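Local coordinates for protein leucyl-trna synthetase (Plasmodium falciparum, PDB 5FOC) that forms the editing domain of the parasite's cytosolic leucyl-tRNA synthetase, which probably deacylates mischarged tRNA in the service of protein biosynthesis, at residues K12-M26 / I109-F123. The protein carries 2 engineered substitutions. Numbering follows the deposited sequence.
Sequences KIFVSNVKDFYSIFM and IWNEDFFVKDKKVIF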
ATOM      1  N   LYS A  12       5.409  -4.800   2.413  1.00 19.21           N
ATOM      2  CA  LYS A  12       5.124  -4.222   3.739  1.00 18.17           C
ATOM      3  C   LYS A  12       5.456  -2.745   3.740  1.00 17.20           C
ATOM      4  O   LYS A  12       6.587  -2.388   3.543  1.00 20.47           O
ATOM      5  CB  LYS A  12       5.884  -4.947   4.812  1.00 18.19           C
ATOM      6  CG  LYS A  12       5.350  -6.349   5.074  1.00 19.82           C
ATOM      7  CD  LYS A  12       6.251  -7.146   5.955  1.00 19.56           C
ATOM      8  CE  LYS A  12       5.788  -8.550   6.248  1.00 23.18           C
ATOM      9  NZ  LYS A  12       6.823  -9.231   7.036  1.00 26.58           N
ATOM     10  N   ILE A  13       4.430  -1.937   3.853  1.00 18.10           N
ATOM     11  CA  ILE A  13       4.578  -0.491   3.850  1.00 16.66           C
ATOM     12  C   ILE A  13       4.335  -0.028   5.304  1.00 16.68           C
ATOM     13  O   ILE A  13       3.226   0.085   5.762  1.00 20.52           O
ATOM     14  CB  ILE A  13       3.631   0.204   2.831  1.00 16.76           C
ATOM     15  CG1 ILE A  13       3.980  -0.199   1.398  1.00 17.75           C
ATOM     16  CG2 ILE A  13       3.710   1.713   2.937  1.00 18.67           C
ATOM     17  CD1 ILE A  13       3.013   0.331   0.356  1.00 20.61           C
ATOM     18  N   PHE A  14       5.440   0.275   5.991  1.00 19.04           N
ATOM     19  CA  PHE A  14       5.371   0.565   7.411  1.00 18.32           C
ATOM     20  C   PHE A  14       4.997   2.043   7.593  1.00 18.89           C
ATOM     21  O   PHE A  14       5.361   2.897   6.782  1.00 19.79           O
ATOM     22  CB  PHE A  14       6.768   0.369   8.030  1.00 19.14           C
ATOM     23  CG  PHE A  14       7.260  -1.063   7.982  1.00 19.71           C
ATOM     24  CD1 PHE A  14       6.896  -1.974   8.957  1.00 23.72           C
ATOM     25  CD2 PHE A  14       8.072  -1.485   6.952  1.00 21.29           C
ATOM     26  CE1 PHE A  14       7.316  -3.295   8.873  1.00 24.92           C
ATOM     27  CE2 PHE A  14       8.507  -2.809   6.872  1.00 22.83           C
ATOM     28  CZ  PHE A  14       8.116  -3.713   7.820  1.00 22.70           C
ATOM     29  N   VAL A  15       4.229   2.295   8.645  1.00 18.79           N
ATOM     30  CA  VAL A  15       3.922   3.666   9.077  1.00 19.58           C
ATOM     31  C   VAL A  15       5.050   4.234   9.964  1.00 22.58           C
ATOM     32  O   VAL A  15       5.478   3.590  10.899  1.00 24.08           O
ATOM     33  CB  VAL A  15       2.589   3.675   9.848  1.00 19.14           C
ATOM     34  CG1 VAL A  15       2.319   5.001  10.561  1.00 21.41           C
ATOM     35  CG2 VAL A  15       1.426   3.292   8.913  1.00 22.96           C
ATOM     36  N   SER A  16       5.524   5.417   9.567  1.00 22.09           N
ATOM     37  CA  SER A  16       6.581   6.159  10.306  1.00 23.70           C
ATOM     38  C   SER A  16       6.039   6.724  11.625  1.00 22.51           C
ATOM     39  O   SER A  16       6.595   6.443  12.666  1.00 34.16           O
ATOM     40  CB  SER A  16       7.180   7.295   9.433  1.00 27.67           C
ATOM     41  OG  SER A  16       7.539   6.852   8.128  1.00 31.88           O
ATOM     42  N   ASN A  17       4.945   7.463  11.569  1.00 20.60           N
ATOM     43  CA  ASN A  17       4.383   8.081  12.798  1.00 22.14           C
ATOM     44  C   ASN A  17       3.198   7.340  13.325  1.00 19.99           C
ATOM     45  O   ASN A  17       2.037   7.715  13.117  1.00 25.23           O
ATOM     46  CB  ASN A  17       4.062   9.567  12.617  1.00 31.81           C
ATOM     47  CG  ASN A  17       3.908  10.333  13.975  1.00 35.01           C
ATOM     48  OD1 ASN A  17       3.404   9.821  15.000  1.00 31.47           O
ATOM     49  ND2 ASN A  17       4.336  11.577  13.966  1.00 47.64           N
ATOM     50  N   VAL A  18       3.523   6.314  14.072  1.00 20.33           N
ATOM     51  CA  VAL A  18       2.541   5.462  14.693  1.00 22.55           C
ATOM     52  C   VAL A  18       1.691   6.120  15.734  1.00 21.85           C
ATOM     53  O   VAL A  18       0.540   5.823  15.888  1.00 23.02           O
ATOM     54  CB  VAL A  18       3.129   4.092  15.154  1.00 23.75           C
ATOM     55  CG1 VAL A  18       3.524   3.219  13.928  1.00 25.59           C
ATOM     56  CG2 VAL A  18       4.244   4.222  16.185  1.00 27.54           C
ATOM     57  N   LYS A  19       2.224   7.141  16.455  1.00 22.39           N
ATOM     58  CA  LYS A  19       1.346   7.873  17.331  1.00 20.46           C
ATOM     59  C   LYS A  19       0.261   8.665  16.621  1.00 21.34           C
ATOM     60  O   LYS A  19      -0.843   8.746  17.101  1.00 24.83           O
ATOM     61  CB  LYS A  19       2.203   8.870  18.190  1.00 20.29           C
ATOM     62  CG  LYS A  19       3.070   8.120  19.173  1.00 20.62           C
ATOM     63  CD  LYS A  19       4.017   9.064  19.970  1.00 21.96           C
ATOM     64  CE  LYS A  19       4.925   8.267  20.893  1.00 21.30           C
ATOM     65  NZ  LYS A  19       5.701   9.207  21.794  1.00 24.02           N
ATOM     66  N   ASP A  20       0.558   9.241  15.458  1.00 23.84           N
ATOM     67  CA  ASP A  20      -0.506   9.879  14.647  1.00 23.55           C
ATOM     68  C   ASP A  20      -1.520   8.822  14.095  1.00 23.70           C
ATOM     69  O   ASP A  20      -2.727   9.077  14.040  1.00 23.83           O
ATOM     70  CB  ASP A  20       0.086  10.648  13.454  1.00 26.17           C
ATOM     71  CG  ASP A  20       0.827  11.910  13.868  1.00 29.11           C
ATOM     72  OD1 ASP A  20       0.612  12.469  14.987  1.00 38.80           O
ATOM     73  OD2 ASP A  20       1.628  12.374  13.028  1.00 31.37           O
ATOM     74  N   PHE A  21      -0.988   7.644  13.760  1.00 19.38           N
ATOM     75  CA  PHE A  21      -1.872   6.553  13.374  1.00 19.70           C
ATOM     76  C   PHE A  21      -2.841   6.189  14.520  1.00 20.71           C
ATOM     77  O   PHE A  21      -4.033   5.985  14.300  1.00 20.53           O
ATOM     78  CB  PHE A  21      -1.062   5.321  12.928  1.00 20.03           C
ATOM     79  CG  PHE A  21      -1.931   4.191  12.295  1.00 19.13           C
ATOM     80  CD1 PHE A  21      -2.538   3.232  13.078  1.00 20.11           C
ATOM     81  CD2 PHE A  21      -2.100   4.165  10.942  1.00 21.00           C
ATOM     82  CE1 PHE A  21      -3.376   2.244  12.486  1.00 21.52           C
ATOM     83  CE2 PHE A  21      -2.904   3.155  10.346  1.00 21.71           C
ATOM     84  CZ  PHE A  21      -3.500   2.204  11.128  1.00 24.22           C
ATOM     85  N   TYR A  22      -2.324   6.066  15.750  1.00 20.27           N
ATOM     86  CA  TYR A  22      -3.174   5.850  16.917  1.00 20.39           C
ATOM     87  C   TYR A  22      -4.275   6.937  17.077  1.00 19.91           C
ATOM     88  O   TYR A  22      -5.396   6.630  17.461  1.00 21.73           O
ATOM     89  CB  TYR A  22      -2.281   5.840  18.177  1.00 20.01           C
ATOM     90  CG  TYR A  22      -2.992   5.706  19.487  1.00 21.52           C
ATOM     91  CD1 TYR A  22      -3.939   4.713  19.722  1.00 24.25           C
ATOM     92  CD2 TYR A  22      -2.661   6.570  20.573  1.00 24.06           C
ATOM     93  CE1 TYR A  22      -4.567   4.605  20.946  1.00 24.43           C
ATOM     94  CE2 TYR A  22      -3.278   6.441  21.775  1.00 24.36           C
ATOM     95  CZ  TYR A  22      -4.223   5.485  21.989  1.00 21.75           C
ATOM     96  OH  TYR A  22      -4.845   5.345  23.202  1.00 23.98           O
ATOM     97  N   SER A  23      -3.929   8.219  16.874  1.00 20.19           N
ATOM     98  CA  SER A  23      -4.945   9.296  16.934  1.00 22.08           C
ATOM     99  C   SER A  23      -6.063   9.057  15.896  1.00 20.51           C
ATOM    100  O   SER A  23      -7.249   9.174  16.211  1.00 22.12           O
ATOM    101  CB  SER A  23      -4.340  10.657  16.658  1.00 24.48           C
ATOM    102  OG  SER A  23      -3.370  10.899  17.622  1.00 34.59           O
ATOM    103  N   ILE A  24      -5.637   8.742  14.669  1.00 20.53           N
ATOM    104  CA  ILE A  24      -6.586   8.426  13.597  1.00 19.56           C
ATOM    105  C   ILE A  24      -7.489   7.244  14.000  1.00 19.59           C
ATOM    106  O   ILE A  24      -8.715   7.348  13.900  1.00 21.83           O
ATOM    107  CB  ILE A  24      -5.867   8.166  12.244  1.00 20.38           C
ATOM    108  CG1 ILE A  24      -5.168   9.425  11.708  1.00 22.74           C
ATOM    109  CG2 ILE A  24      -6.860   7.617  11.193  1.00 20.49           C
ATOM    110  CD1 ILE A  24      -4.141   9.152  10.614  1.00 24.15           C
ATOM    111  N   PHE A  25      -6.880   6.210  14.558  1.00 18.19           N
ATOM    112  CA  PHE A  25      -7.570   5.004  15.018  1.00 19.57           C
ATOM    113  C   PHE A  25      -8.629   5.348  16.056  1.00 18.29           C
ATOM    114  O   PHE A  25      -9.804   4.978  15.956  1.00 21.07           O
ATOM    115  CB  PHE A  25      -6.543   3.962  15.475  1.00 20.03           C
ATOM    116  CG  PHE A  25      -7.113   2.669  15.999  1.00 20.26           C
ATOM    117  CD1 PHE A  25      -7.692   2.549  17.245  1.00 20.98           C
ATOM    118  CD2 PHE A  25      -7.137   1.540  15.155  1.00 22.29           C
ATOM    119  CE1 PHE A  25      -8.219   1.356  17.724  1.00 21.49           C
ATOM    120  CE2 PHE A  25      -7.655   0.360  15.640  1.00 24.72           C
ATOM    121  CZ  PHE A  25      -8.235   0.252  16.858  1.00 21.80           C
ATOM    122  N   MET A  26      -8.238   6.076  17.124  1.00 20.63           N
ATOM    123  CA  MET A  26      -9.182   6.379  18.175  1.00 19.21           C
ATOM    124  C   MET A  26     -10.243   7.385  17.737  1.00 20.42           C
ATOM    125  O   MET A  26     -11.369   7.333  18.217  1.00 22.10           O
ATOM    126  CB  MET A  26      -8.426   6.892  19.453  1.00 20.65           C
ATOM    127  CG  MET A  26      -7.569   5.803  20.076  1.00 21.97           C
ATOM    128  SD  MET A  26      -8.438   4.249  20.447  1.00 24.05           S
ATOM    129  CE  MET A  26      -9.887   4.801  21.338  1.00 25.55           C
ATOM    130  N   ILE A 109      -5.882  -3.104  23.242  1.00 22.69           N
ATOM    131  CA  ILE A 109      -5.884  -2.697  21.818  1.00 20.29           C
ATOM    132  C   ILE A 109      -6.051  -1.181  21.744  1.00 25.30           C
ATOM    133  O   ILE A 109      -5.303  -0.531  21.008  1.00 24.52           O
ATOM    134  CB  ILE A 109      -6.975  -3.444  20.957  1.00 19.85           C
ATOM    135  CG1 ILE A 109      -6.683  -4.925  20.985  1.00 21.34           C
ATOM    136  CG2 ILE A 109      -6.922  -2.950  19.528  1.00 24.01           C
ATOM    137  CD1 ILE A 109      -7.881  -5.741  20.610  1.00 23.14           C
ATOM    138  N   TRP A 110      -7.012  -0.630  22.501  1.00 23.27           N
ATOM    139  CA  TRP A 110      -7.314   0.819  22.467  1.00 22.12           C
ATOM    140  C   TRP A 110      -6.360   1.557  23.391  1.00 22.53           C
ATOM    141  O   TRP A 110      -6.740   2.020  24.451  1.00 27.01           O
ATOM    142  CB  TRP A 110      -8.769   1.093  22.820  1.00 21.17           C
ATOM    143  CG  TRP A 110      -9.766   0.442  21.827  1.00 22.28           C
ATOM    144  CD1 TRP A 110      -9.487  -0.357  20.739  1.00 23.27           C
ATOM    145  CD2 TRP A 110     -11.182   0.572  21.863  1.00 22.18           C
ATOM    146  NE1 TRP A 110     -10.661  -0.758  20.110  1.00 24.68           N
ATOM    147  CE2 TRP A 110     -11.715  -0.214  20.785  1.00 23.61           C
ATOM    148  CE3 TRP A 110     -12.071   1.233  22.717  1.00 26.07           C
ATOM    149  CZ2 TRP A 110     -13.070  -0.273  20.523  1.00 25.69           C
ATOM    150  CZ3 TRP A 110     -13.419   1.124  22.476  1.00 24.74           C
ATOM    151  CH2 TRP A 110     -13.905   0.382  21.373  1.00 23.94           C
ATOM    152  N   ASN A 111      -5.107   1.552  23.015  1.00 22.19           N
ATOM    153  CA  ASN A 111      -4.001   1.912  23.930  1.00 20.52           C
ATOM    154  C   ASN A 111      -2.862   2.331  23.076  1.00 20.56           C
ATOM    155  O   ASN A 111      -2.491   1.658  22.142  1.00 23.65           O
ATOM    156  CB  ASN A 111      -3.643   0.665  24.768  1.00 20.83           C
ATOM    157  CG  ASN A 111      -2.763   0.959  25.952  1.00 23.74           C
ATOM    158  OD1 ASN A 111      -1.724   1.585  25.831  1.00 24.00           O
ATOM    159  ND2 ASN A 111      -3.133   0.416  27.079  1.00 26.17           N
ATOM    160  N   GLU A 112      -2.193   3.432  23.401  1.00 22.82           N
ATOM    161  CA  GLU A 112      -1.046   3.835  22.601  1.00 23.15           C
ATOM    162  C   GLU A 112       0.022   2.744  22.472  1.00 22.32           C
ATOM    163  O   GLU A 112       0.663   2.629  21.414  1.00 25.17           O
ATOM    164  CB  GLU A 112      -0.363   5.071  23.269  1.00 23.73           C
ATOM    165  CG  GLU A 112       0.619   5.772  22.353  1.00 23.40           C
ATOM    166  CD  GLU A 112       1.587   6.662  23.143  1.00 29.30           C
ATOM    167  OE1 GLU A 112       2.351   6.089  23.948  1.00 31.10           O
ATOM    168  OE2 GLU A 112       1.560   7.897  22.972  1.00 37.36           O
ATOM    169  N   ASP A 113       0.232   1.965  23.544  1.00 22.25           N
ATOM    170  CA  ASP A 113       1.263   0.903  23.591  1.00 21.68           C
ATOM    171  C   ASP A 113       1.014  -0.127  22.466  1.00 21.06           C
ATOM    172  O   ASP A 113       1.945  -0.681  21.921  1.00 23.17           O
ATOM    173  CB  ASP A 113       1.249   0.138  24.916  1.00 21.01           C
ATOM    174  CG  ASP A 113       1.919   0.873  26.082  1.00 26.07           C
ATOM    175  OD1 ASP A 113       2.668   1.843  25.858  1.00 27.99           O
ATOM    176  OD2 ASP A 113       1.690   0.413  27.217  1.00 32.85           O
ATOM    177  N   PHE A 114      -0.244  -0.349  22.153  1.00 19.77           N
ATOM    178  CA  PHE A 114      -0.540  -1.325  21.104  1.00 20.20           C
ATOM    179  C   PHE A 114       0.074  -0.951  19.763  1.00 20.19           C
ATOM    180  O   PHE A 114       0.576  -1.823  19.039  1.00 23.68           O
ATOM    181  CB  PHE A 114      -2.028  -1.491  20.956  1.00 20.16           C
ATOM    182  CG  PHE A 114      -2.439  -2.756  20.267  1.00 20.10           C
ATOM    183  CD1 PHE A 114      -2.274  -3.980  20.894  1.00 19.89           C
ATOM    184  CD2 PHE A 114      -3.023  -2.713  19.035  1.00 20.64           C
ATOM    185  CE1 PHE A 114      -2.719  -5.163  20.328  1.00 20.21           C
ATOM    186  CE2 PHE A 114      -3.430  -3.899  18.422  1.00 21.02           C
ATOM    187  CZ  PHE A 114      -3.272  -5.119  19.071  1.00 24.43           C
ATOM    188  N   PHE A 115       0.028   0.332  19.408  1.00 24.30           N
ATOM    189  CA  PHE A 115       0.526   0.851  18.146  1.00 25.41           C
ATOM    190  C   PHE A 115       1.996   1.252  18.172  1.00 25.31           C
ATOM    191  O   PHE A 115       2.626   1.279  17.104  1.00 29.28           O
ATOM    192  CB  PHE A 115      -0.320   2.028  17.715  1.00 23.97           C
ATOM    193  CG  PHE A 115      -1.760   1.685  17.615  1.00 23.68           C
ATOM    194  CD1 PHE A 115      -2.588   1.672  18.736  1.00 22.86           C
ATOM    195  CD2 PHE A 115      -2.297   1.307  16.392  1.00 24.71           C
ATOM    196  CE1 PHE A 115      -3.931   1.291  18.632  1.00 24.04           C
ATOM    197  CE2 PHE A 115      -3.635   0.938  16.281  1.00 24.97           C
ATOM    198  CZ  PHE A 115      -4.453   0.907  17.378  1.00 27.14           C
ATOM    199  N   VAL A 116       2.520   1.601  19.357  1.00 24.61           N
ATOM    200  CA  VAL A 116       3.918   2.027  19.510  1.00 22.14           C
ATOM    201  C   VAL A 116       4.862   0.881  19.932  1.00 23.86           C
ATOM    202  O   VAL A 116       5.970   0.774  19.421  1.00 32.35           O
ATOM    203  CB  VAL A 116       4.050   3.203  20.522  1.00 23.40           C
ATOM    204  CG1 VAL A 116       5.520   3.582  20.715  1.00 29.50           C
ATOM    205  CG2 VAL A 116       3.261   4.394  20.026  1.00 29.32           C
ATOM    206  N   LYS A 117       4.440   0.057  20.890  1.00 23.94           N
ATOM    207  CA  LYS A 117       5.303  -0.985  21.441  1.00 25.15           C
ATOM    208  C   LYS A 117       4.949  -2.388  20.954  1.00 27.97           C
ATOM    209  O   LYS A 117       5.847  -3.158  20.606  1.00 32.77           O
ATOM    210  CB  LYS A 117       5.243  -0.948  22.951  1.00 28.07           C
ATOM    211  CG  LYS A 117       5.849   0.311  23.580  1.00 30.47           C
ATOM    212  CD  LYS A 117       6.132   0.043  25.046  1.00 39.05           C
ATOM    213  CE  LYS A 117       6.321   1.311  25.854  1.00 40.27           C
ATOM    214  NZ  LYS A 117       6.325   0.909  27.277  1.00 41.14           N
ATOM    215  N   ASP A 118       3.660  -2.718  20.902  1.00 24.66           N
ATOM    216  CA  ASP A 118       3.253  -4.110  20.836  1.00 21.15           C
ATOM    217  C   ASP A 118       3.272  -4.607  19.367  1.00 21.42           C
ATOM    218  O   ASP A 118       3.718  -5.736  19.113  1.00 26.66           O
ATOM    219  CB  ASP A 118       1.818  -4.327  21.395  1.00 25.96           C
ATOM    220  CG  ASP A 118       1.685  -4.098  22.918  1.00 27.80           C
ATOM    221  OD1 ASP A 118       2.705  -3.990  23.633  1.00 35.11           O
ATOM    222  OD2 ASP A 118       0.509  -4.042  23.406  1.00 31.26           O
ATOM    223  N   LYS A 119       2.774  -3.789  18.438  1.00 21.34           N
ATOM    224  CA  LYS A 119       2.532  -4.244  17.036  1.00 19.81           C
ATOM    225  C   LYS A 119       3.220  -3.281  16.053  1.00 21.37           C
ATOM    226  O   LYS A 119       3.431  -2.074  16.384  1.00 23.84           O
ATOM    227  CB  LYS A 119       1.019  -4.250  16.717  1.00 20.53           C
ATOM    228  CG  LYS A 119       0.136  -5.054  17.625  1.00 22.08           C
ATOM    229  CD  LYS A 119       0.627  -6.467  17.868  1.00 22.06           C
ATOM    230  CE  LYS A 119      -0.276  -7.251  18.787  1.00 22.70           C
ATOM    231  NZ  LYS A 119       0.222  -8.655  18.914  1.00 24.04           N
ATOM    232  N   LYS A 120       3.552  -3.778  14.858  1.00 22.27           N
ATOM    233  CA  LYS A 120       3.964  -2.949  13.730  1.00 24.26           C
ATOM    234  C   LYS A 120       2.711  -2.613  12.936  1.00 18.81           C
ATOM    235  O   LYS A 120       1.812  -3.450  12.805  1.00 25.92           O
ATOM    236  CB  LYS A 120       4.988  -3.651  12.848  1.00 26.68           C
ATOM    237  CG  LYS A 120       6.282  -4.036  13.523  1.00 32.98           C
ATOM    238  CD  LYS A 120       7.335  -4.336  12.475  1.00 42.77           C
ATOM    239  CE  LYS A 120       8.635  -4.897  13.029  1.00 48.86           C
ATOM    240  NZ  LYS A 120       9.571  -5.115  11.884  1.00 53.72           N
ATOM    241  N   VAL A 121       2.627  -1.395  12.432  1.00 20.58           N
ATOM    242  CA  VAL A 121       1.475  -0.967  11.628  1.00 20.36           C
ATOM    243  C   VAL A 121       1.897  -0.954  10.179  1.00 21.76           C
ATOM    244  O   VAL A 121       2.794  -0.237   9.792  1.00 22.11           O
ATOM    245  CB  VAL A 121       0.917   0.407  12.016  1.00 21.56           C
ATOM    246  CG1 VAL A 121      -0.268   0.763  11.121  1.00 24.11           C
ATOM    247  CG2 VAL A 121       0.575   0.496  13.515  1.00 23.79           C
ATOM    248  N   ILE A 122       1.229  -1.798   9.341  1.00 19.09           N
ATOM    249  CA  ILE A 122       1.729  -2.039   8.023  1.00 19.01           C
ATOM    250  C   ILE A 122       0.571  -1.963   7.009  1.00 17.21           C
ATOM    251  O   ILE A 122      -0.418  -2.734   7.173  1.00 19.81           O
ATOM    252  CB  ILE A 122       2.411  -3.430   7.907  1.00 19.60           C
ATOM    253  CG1 ILE A 122       3.652  -3.531   8.795  1.00 20.21           C
ATOM    254  CG2 ILE A 122       2.731  -3.783   6.444  1.00 21.60           C
ATOM    255  CD1 ILE A 122       4.162  -4.923   9.004  1.00 20.83           C
ATOM    256  N   PHE A 123       0.680  -1.068   6.033  1.00 18.13           N
ATOM    257  CA  PHE A 123      -0.184  -1.068   4.829  1.00 15.25           C
ATOM    258  C   PHE A 123       0.367  -2.150   3.914  1.00 16.47           C
ATOM    259  O   PHE A 123       1.513  -2.288   3.668  1.00 17.91           O
ATOM    260  CB  PHE A 123      -0.187   0.308   4.131  1.00 17.61           C
ATOM    261  CG  PHE A 123      -0.967   1.371   4.849  1.00 17.37           C
ATOM    262  CD1 PHE A 123      -0.418   2.028   5.961  1.00 18.47           C
ATOM    263  CD2 PHE A 123      -2.225   1.738   4.446  1.00 21.50           C
ATOM    264  CE1 PHE A 123      -1.158   3.033   6.595  1.00 23.58           C
ATOM    265  CE2 PHE A 123      -2.960   2.701   5.087  1.00 19.73           C
ATOM    266  CZ  PHE A 123      -2.416   3.378   6.162  1.00 20.49           C
TER
HETATM  267  O   HOH W   1       4.982   0.430  12.095  1.00 49.22           O
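F21, Y22 and F25 all carry CG anti to the backbone N (chi1 within 10° of 180°), whereas F115 holds its CG anti to the carbonyl carbon (chi1 -56°); these torsions carry the three rings from the face of helix 18-26 turned to helix 112-118, into which F115 reaches. F115 is a knob in the hole formed by V18, F21, Y22 and F25, between helices that run roughly antiparallel, and the contact continues into an antiparallel strand pair within the mixed sheet of the editing domain. The edge of F115 meets the face of F25, its CZ lying 3.5 Å from F25 CG. Its CD1 reaches Y22 CD1 on one flank, and its CD2 approaches the edge of F21 on the other. W110 CD1 comes to the edge of the F25 ring, extending the aromatic cluster, while M26, its chain bent back, brings SD obliquely beside the indole at 4.0 Å from W110 CB. One face of Y22 is covered by the start of helix 112-118, where E112 CA stands 3.6 Å from the ring centroid. N111 OD1 caps that helix by accepting from D113 N.

V121 joins the helical and strand parts: its CG1 lies over the centre of the F21 ring, and its CG2 meets V18 CG1. Strands 12-15 and 120-123 pair first through V15 N to V121 O (3.1 Å, 165° at the hydrogen), then through reciprocal backbone bonds between I13 and F123. F14 and I122 form the non-hydrogen-bonded pair on the sheet face opposite I13 and F123; the F14 ring runs alongside I122 and also meets Y229 of the neighbouring strand 227-229. On the other face, V15 CG2 touches the F123 ring at its edge, 3.5 Å from CE1.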